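Local coordinates for protein bvu-3222 (Bacteroides vulgatus ATCC 8482, PDB 3FYF) that is of unknown function, a probably periplasmic protein of the DUF4251 family that folds as an antiparallel beta barrel preceded by helices, at residues N41-G46 / I109-D114; V55-G60 / T83-F88. All blocks are in the same frame, centred on the assembly; numbering follows the deposited sequence.

Contact 1 of 2, residues N41-G46 / I109-D114; sequences NALKNG and ISMRQD
M111 reaches from the end of strand 100-113 to the last turn of the helix in 41-46 and sets its terminal methyl against L43 and K44. Apolar contacts carry the whole interface. M111 CE lies 4.0 Å from L43 CB, and the same carbon is 3.8 Å from K44 CG, so one methyl touches the bases of two successive helical side chains. The sulfur follows close behind, with M111 SD 4.1 Å from K44 CG. Methionine suits this place because its unbranched chain is long enough to bridge a strand and a helix whose CA atoms, at M111 and K44, stay 8.1 Å apart. With CG anti to the backbone N (chi1 -176°) and the chain extended beyond it, the thioether spans that distance. The methionine crosses the lysine side chain at about a right angle and touches its aliphatic stem at CG; the exposed position of K44 suits a residue with a charged end. L43 is the buried partner: its isobutyl group also packs on F48 and Y121.

Polar bonds serve the helix end and the sheet rather than the contact. No hydrogen bond joins helix to strand; S110 and R112 spend backbone bonds on N122 and Y120 of strand 119-126, keeping this strand in its sheet. The helix closes in a Schellman motif at G46, whose N makes a weak bond to L43 O at 3.3 Å. Its positive phi (64°) is one that glycine adopts easily, and it turns the chain toward strand 48-52. Beyond the strand, D114 bonds N118 and the backbone of D116, holding the connection to strand 119-126. Overall this is a helix-on-sheet packing, in which the C-terminal turn of helix 27-44 rests against an antiparallel barrel.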
loop_
_atom_site.group_PDB
_atom_site.type_symbol
_atom_site.label_atom_id
_atom_site.label_comp_id
_atom_site.label_asym_id
_atom_site.label_seq_id
_atom_site.Cartn_x
_atom_site.Cartn_y
_atom_site.Cartn_z
ATOM N N ASN B 41 7.945 -3.540 -20.911
ATOM C CA ASN B 41 8.164 -2.824 -22.174
ATOM C C ASN B 41 8.139 -1.307 -22.039
ATOM O O ASN B 41 8.850 -0.607 -22.758
ATOM C CB ASN B 41 7.153 -3.270 -23.234
ATOM C CG ASN B 41 7.356 -4.713 -23.664
ATOM O OD1 ASN B 41 8.442 -5.276 -23.519
ATOM N ND2 ASN B 41 6.305 -5.318 -24.195
ATOM N N ALA B 42 7.331 -0.805 -21.107
ATOM C CA ALA B 42 7.303 0.623 -20.807
ATOM C C ALA B 42 8.605 1.070 -20.154
ATOM O O ALA B 42 9.099 2.164 -20.436
ATOM C CB ALA B 42 6.131 0.957 -19.924
ATOM N N LEU B 43 9.159 0.218 -19.293
ATOM C CA LEU B 43 10.415 0.519 -18.600
ATOM C C LEU B 43 11.608 0.446 -19.547
ATOM O O LEU B 43 12.503 1.280 -19.472
ATOM C CB LEU B 43 10.639 -0.428 -17.416
ATOM C CG LEU B 43 9.804 -0.274 -16.139
ATOM C CD1 LEU B 43 10.004 -1.498 -15.249
ATOM C CD2 LEU B 43 10.133 1.004 -15.379
ATOM N N LYS B 44 11.598 -0.561 -20.422
ATOM C CA LYS B 44 12.635 -0.773 -21.433
ATOM C C LYS B 44 12.713 0.396 -22.402
ATOM O O LYS B 44 13.799 0.881 -22.709
ATOM C CB LYS B 44 12.374 -2.068 -22.211
ATOM C CG LYS B 44 12.773 -3.328 -21.473
ATOM C CD LYS B 44 12.547 -4.568 -22.315
ATOM C CE LYS B 44 13.053 -5.817 -21.599
ATOM N NZ LYS B 44 14.524 -5.787 -21.365
ATOM N N ASN B 45 11.552 0.860 -22.857
ATOM C CA ASN B 45 11.483 1.966 -23.811
ATOM C C ASN B 45 11.552 3.360 -23.171
ATOM O O ASN B 45 11.543 4.373 -23.878
ATOM C CB ASN B 45 10.245 1.823 -24.704
ATOM C CG ASN B 45 10.242 0.523 -25.499
ATOM O OD1 ASN B 45 9.190 -0.078 -25.722
ATOM N ND2 ASN B 45 11.425 0.080 -25.926
ATOM N N GLY B 46 11.631 3.398 -21.839
ATOM C CA GLY B 46 11.757 4.641 -21.074
ATOM C C GLY B 46 10.561 5.565 -21.202
ATOM O O GLY B 46 10.702 6.788 -21.160
ATOM N N ILE B 109 20.363 5.358 -15.564
ATOM C CA ILE B 109 19.341 4.313 -15.636
ATOM C C ILE B 109 19.945 2.907 -15.587
ATOM O O ILE B 109 20.755 2.543 -16.442
ATOM C CB ILE B 109 18.478 4.443 -16.922
ATOM C CG1 ILE B 109 17.806 5.818 -16.992
ATOM C CG2 ILE B 109 17.435 3.316 -16.999
ATOM C CD1 ILE B 109 17.199 6.143 -18.360
ATOM N N SER B 110 19.542 2.131 -14.580
ATOM C CA SER B 110 19.813 0.695 -14.538
ATOM C C SER B 110 18.511 -0.096 -14.358
ATOM O O SER B 110 17.594 0.347 -13.665
ATOM C CB SER B 110 20.826 0.345 -13.438
ATOM O OG SER B 110 20.255 0.413 -12.140
ATOM N N MET B 111 18.452 -1.265 -14.986
ATOM C CA MET B 111 17.303 -2.150 -14.912
ATOM C C MET B 111 17.801 -3.563 -14.625
ATOM O O MET B 111 18.566 -4.136 -15.409
ATOM C CB MET B 111 16.523 -2.099 -16.228
ATOM C CG MET B 111 15.229 -2.899 -16.271
ATOM S SD MET B 111 14.280 -2.423 -17.734
ATOM C CE MET B 111 12.963 -3.637 -17.730
ATOM N N ARG B 112 17.377 -4.104 -13.486
ATOM C CA ARG B 112 17.768 -5.439 -13.045
ATOM C C ARG B 112 16.531 -6.282 -12.782
ATOM O O ARG B 112 15.455 -5.751 -12.532
ATOM C CB ARG B 112 18.621 -5.367 -11.773
ATOM C CG ARG B 112 19.946 -4.622 -11.928
ATOM C CD ARG B 112 20.619 -4.442 -10.578
ATOM N NE ARG B 112 21.698 -3.456 -10.622
ATOM C CZ ARG B 112 22.983 -3.747 -10.799
ATOM N NH1 ARG B 112 23.372 -5.008 -10.953
ATOM N NH2 ARG B 112 23.883 -2.772 -10.825
ATOM N N GLN B 113 16.694 -7.599 -12.830
ATOM C CA GLN B 113 15.587 -8.524 -12.641
ATOM C C GLN B 113 16.046 -9.678 -11.762
ATOM O O GLN B 113 17.118 -10.243 -11.990
ATOM C CB GLN B 113 15.094 -9.038 -14.007
ATOM C CG GLN B 113 13.913 -10.000 -13.929
ATOM C CD GLN B 113 13.288 -10.320 -15.280
ATOM O OE1 GLN B 113 13.250 -9.482 -16.182
ATOM N NE2 GLN B 113 12.771 -11.537 -15.414
ATOM N N ASP B 114 15.248 -10.031 -10.756
ATOM C CA ASP B 114 15.576 -11.191 -9.922
ATOM C C ASP B 114 15.114 -12.503 -10.562
ATOM O O ASP B 114 14.692 -12.510 -11.717
ATOM C CB ASP B 114 15.108 -11.014 -8.461
ATOM C CG ASP B 114 13.596 -11.093 -8.270
ATOM O OD1 ASP B 114 12.824 -11.374 -9.212
ATOM O OD2 ASP B 114 13.178 -10.869 -7.117
#

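Contact 2 of 2, residues V55-G60 / T83-F88; sequences VVFRNG and TAFTNF
F57 drives the edge of its ring into the face of F85, a T-shaped aromatic pair where the short strand 54-57, a branch on the antiparallel barrel, meets the loop after strand 78-83. The centroids of the F57 and F85 rings are 4.4 Å apart and their planes stand at 87°, so the positive C-H rim of one ring looks at the pi cloud of the other. The shortest carbon approaches between them are tighter than carbons allow and are doubtful in detail.

V55, two residues earlier on the same face of the strand, completes the apolar side. Its CG1 sits 3.6 Å above the plane of the F57 ring, offset toward the rim, and V55 CG1 is also 3.9 Å from F85 CE2. The valine and F85 side chains slide past each other in opposite directions. Valine suits the strand because beta-branching favours an extended backbone, and one of its two apolar methyls reaches both rings. F57 has CG beside its backbone N (chi1 -58°), which sends the ring across to the loop. Replacing F85 by an alanine is likely to leave the F57 edge without an aromatic face and take one of the neighbours of V55 CG1, opening a gap beside the loop.

F85 also meets the ring of Y90, while F88, whose ring leads away from F57, packs among L158, I149, P151 and V100. Beyond F57 the chain reverses in a type I turn closed by G60 N to F57 O at 3.0 Å; glycine readily takes the positive phi needed there. V56, between V55 and F57, packs on N161 of the second subunit. Along the flank of the F57 ring next to its tip, F88 O lies in the ring plane, 3.5 Å from F57 CD1.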
loop_
_atom_site.group_PDB
_atom_site.type_symbol
_atom_site.label_atom_id
_atom_site.label_comp_id
_atom_site.label_asym_id
_atom_site.label_seq_id
_atom_site.Cartn_x
_atom_site.Cartn_y
_atom_site.Cartn_z
ATOM N N VAL B 55 0.679 6.851 -0.709
ATOM C CA VAL B 55 1.976 7.455 -0.479
ATOM C C VAL B 55 2.339 7.199 0.972
ATOM O O VAL B 55 1.486 7.335 1.840
ATOM C CB VAL B 55 1.961 8.987 -0.814
ATOM C CG1 VAL B 55 3.183 9.688 -0.279
ATOM C CG2 VAL B 55 1.841 9.205 -2.329
ATOM N N VAL B 56 3.588 6.783 1.208
ATOM C CA VAL B 56 4.129 6.535 2.554
ATOM C C VAL B 56 5.301 7.490 2.823
ATOM O O VAL B 56 6.236 7.580 2.030
ATOM C CB VAL B 56 4.572 5.040 2.750
ATOM C CG1 VAL B 56 5.043 4.779 4.178
ATOM C CG2 VAL B 56 3.430 4.082 2.401
ATOM N N PHE B 57 5.232 8.193 3.947
ATOM C CA PHE B 57 6.226 9.191 4.332
ATOM C C PHE B 57 7.221 8.582 5.302
ATOM O O PHE B 57 6.987 7.485 5.822
ATOM C CB PHE B 57 5.526 10.412 4.949
ATOM C CG PHE B 57 4.514 11.050 4.031
ATOM C CD1 PHE B 57 4.902 12.051 3.141
ATOM C CD2 PHE B 57 3.182 10.635 4.039
ATOM C CE1 PHE B 57 3.980 12.635 2.286
ATOM C CE2 PHE B 57 2.255 11.201 3.180
ATOM C CZ PHE B 57 2.650 12.206 2.306
ATOM N N ARG B 58 8.330 9.283 5.548
ATOM C CA ARG B 58 9.398 8.756 6.411
ATOM C C ARG B 58 9.012 8.717 7.894
ATOM O O ARG B 58 9.649 8.025 8.689
ATOM C CB ARG B 58 10.725 9.512 6.207
ATOM C CG ARG B 58 10.748 10.957 6.703
ATOM C CD ARG B 58 12.192 11.456 6.848
ATOM N NE ARG B 58 12.784 11.076 8.133
ATOM C CZ ARG B 58 13.211 11.937 9.057
ATOM N NH1 ARG B 58 13.729 11.484 10.194
ATOM N NH2 ARG B 58 13.133 13.247 8.851
ATOM N N ASN B 59 7.970 9.460 8.255
ATOM C CA ASN B 59 7.399 9.370 9.594
ATOM C C ASN B 59 6.348 8.259 9.746
ATOM O O ASN B 59 5.620 8.221 10.736
ATOM C CB ASN B 59 6.872 10.735 10.067
ATOM C CG ASN B 59 5.622 11.187 9.342
ATOM O OD1 ASN B 59 5.225 10.637 8.309
ATOM N ND2 ASN B 59 4.993 12.220 9.884
ATOM N N GLY B 60 6.269 7.373 8.753
ATOM C CA GLY B 60 5.387 6.208 8.803
ATOM C C GLY B 60 3.944 6.441 8.386
ATOM O O GLY B 60 3.165 5.492 8.305
ATOM N N THR B 83 4.015 15.345 -6.641
ATOM C CA THR B 83 3.261 14.999 -5.442
ATOM C C THR B 83 2.546 16.226 -4.860
ATOM O O THR B 83 2.939 17.366 -5.120
ATOM C CB THR B 83 4.141 14.264 -4.383
ATOM O OG1 THR B 83 3.301 13.599 -3.431
ATOM C CG2 THR B 83 5.101 15.207 -3.666
ATOM N N ALA B 84 1.494 15.979 -4.085
ATOM C CA ALA B 84 0.682 17.050 -3.503
ATOM C C ALA B 84 1.192 17.533 -2.140
ATOM O O ALA B 84 0.567 18.388 -1.504
ATOM C CB ALA B 84 -0.780 16.604 -3.404
ATOM N N PHE B 85 2.321 16.983 -1.703
ATOM C CA PHE B 85 2.949 17.411 -0.459
ATOM C C PHE B 85 4.214 18.218 -0.730
ATOM O O PHE B 85 4.738 18.215 -1.843
ATOM C CB PHE B 85 3.275 16.201 0.420
ATOM C CG PHE B 85 2.182 15.172 0.464
ATOM C CD1 PHE B 85 1.099 15.330 1.313
ATOM C CD2 PHE B 85 2.237 14.047 -0.342
ATOM C CE1 PHE B 85 0.092 14.385 1.357
ATOM C CE2 PHE B 85 1.232 13.099 -0.303
ATOM C CZ PHE B 85 0.158 13.269 0.548
ATOM N N THR B 86 4.700 18.909 0.296
ATOM C CA THR B 86 5.444 20.148 0.102
ATOM C C THR B 86 6.946 19.887 0.060
ATOM O O THR B 86 7.581 20.027 -0.984
ATOM C CB THR B 86 5.141 21.169 1.215
ATOM O OG1 THR B 86 3.726 21.376 1.306
ATOM C CG2 THR B 86 5.825 22.496 0.920
ATOM N N ASN B 87 7.508 19.507 1.203
ATOM C CA ASN B 87 8.813 18.856 1.236
ATOM C C ASN B 87 8.709 17.376 1.589
ATOM O O ASN B 87 9.294 16.920 2.572
ATOM C CB ASN B 87 9.741 19.568 2.224
ATOM C CG ASN B 87 10.981 20.128 1.555
ATOM O OD1 ASN B 87 10.964 20.468 0.372
ATOM N ND2 ASN B 87 12.067 20.229 2.313
ATOM N N PHE B 88 7.964 16.631 0.779
ATOM C CA PHE B 88 7.735 15.215 1.036
ATOM C C PHE B 88 7.367 14.972 2.496
ATOM O O PHE B 88 7.784 13.980 3.095
ATOM C CB PHE B 88 8.972 14.395 0.662
ATOM C CG PHE B 88 9.512 14.702 -0.705
ATOM C CD1 PHE B 88 9.050 14.017 -1.817
ATOM C CD2 PHE B 88 10.481 15.676 -0.880
ATOM C CE1 PHE B 88 9.544 14.297 -3.077
ATOM C CE2 PHE B 88 10.979 15.961 -2.138
ATOM C CZ PHE B 88 10.510 15.270 -3.237
#

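In the fold
Both contacts reach the same curled antiparallel sheet, yet their centres are 25 Å apart and their nearest atoms about 18 Å, so they do not touch. Along the chain, 55-60 and 83-88 both fall between the helix end and the strand that meet in contact 1. That strand, 100-113, also packs on T83 and F88 of contact 2 through V100. Contact 1 is partly buried and joins a helix to a strand through flexible aliphatic and thioether groups, with a lysine at the solvent side. Contact 2 is buried and joins a branch strand to a loop through aromatic rings and a valine. Neither has a hydrogen bond across it, and only contact 2 borders the second subunit.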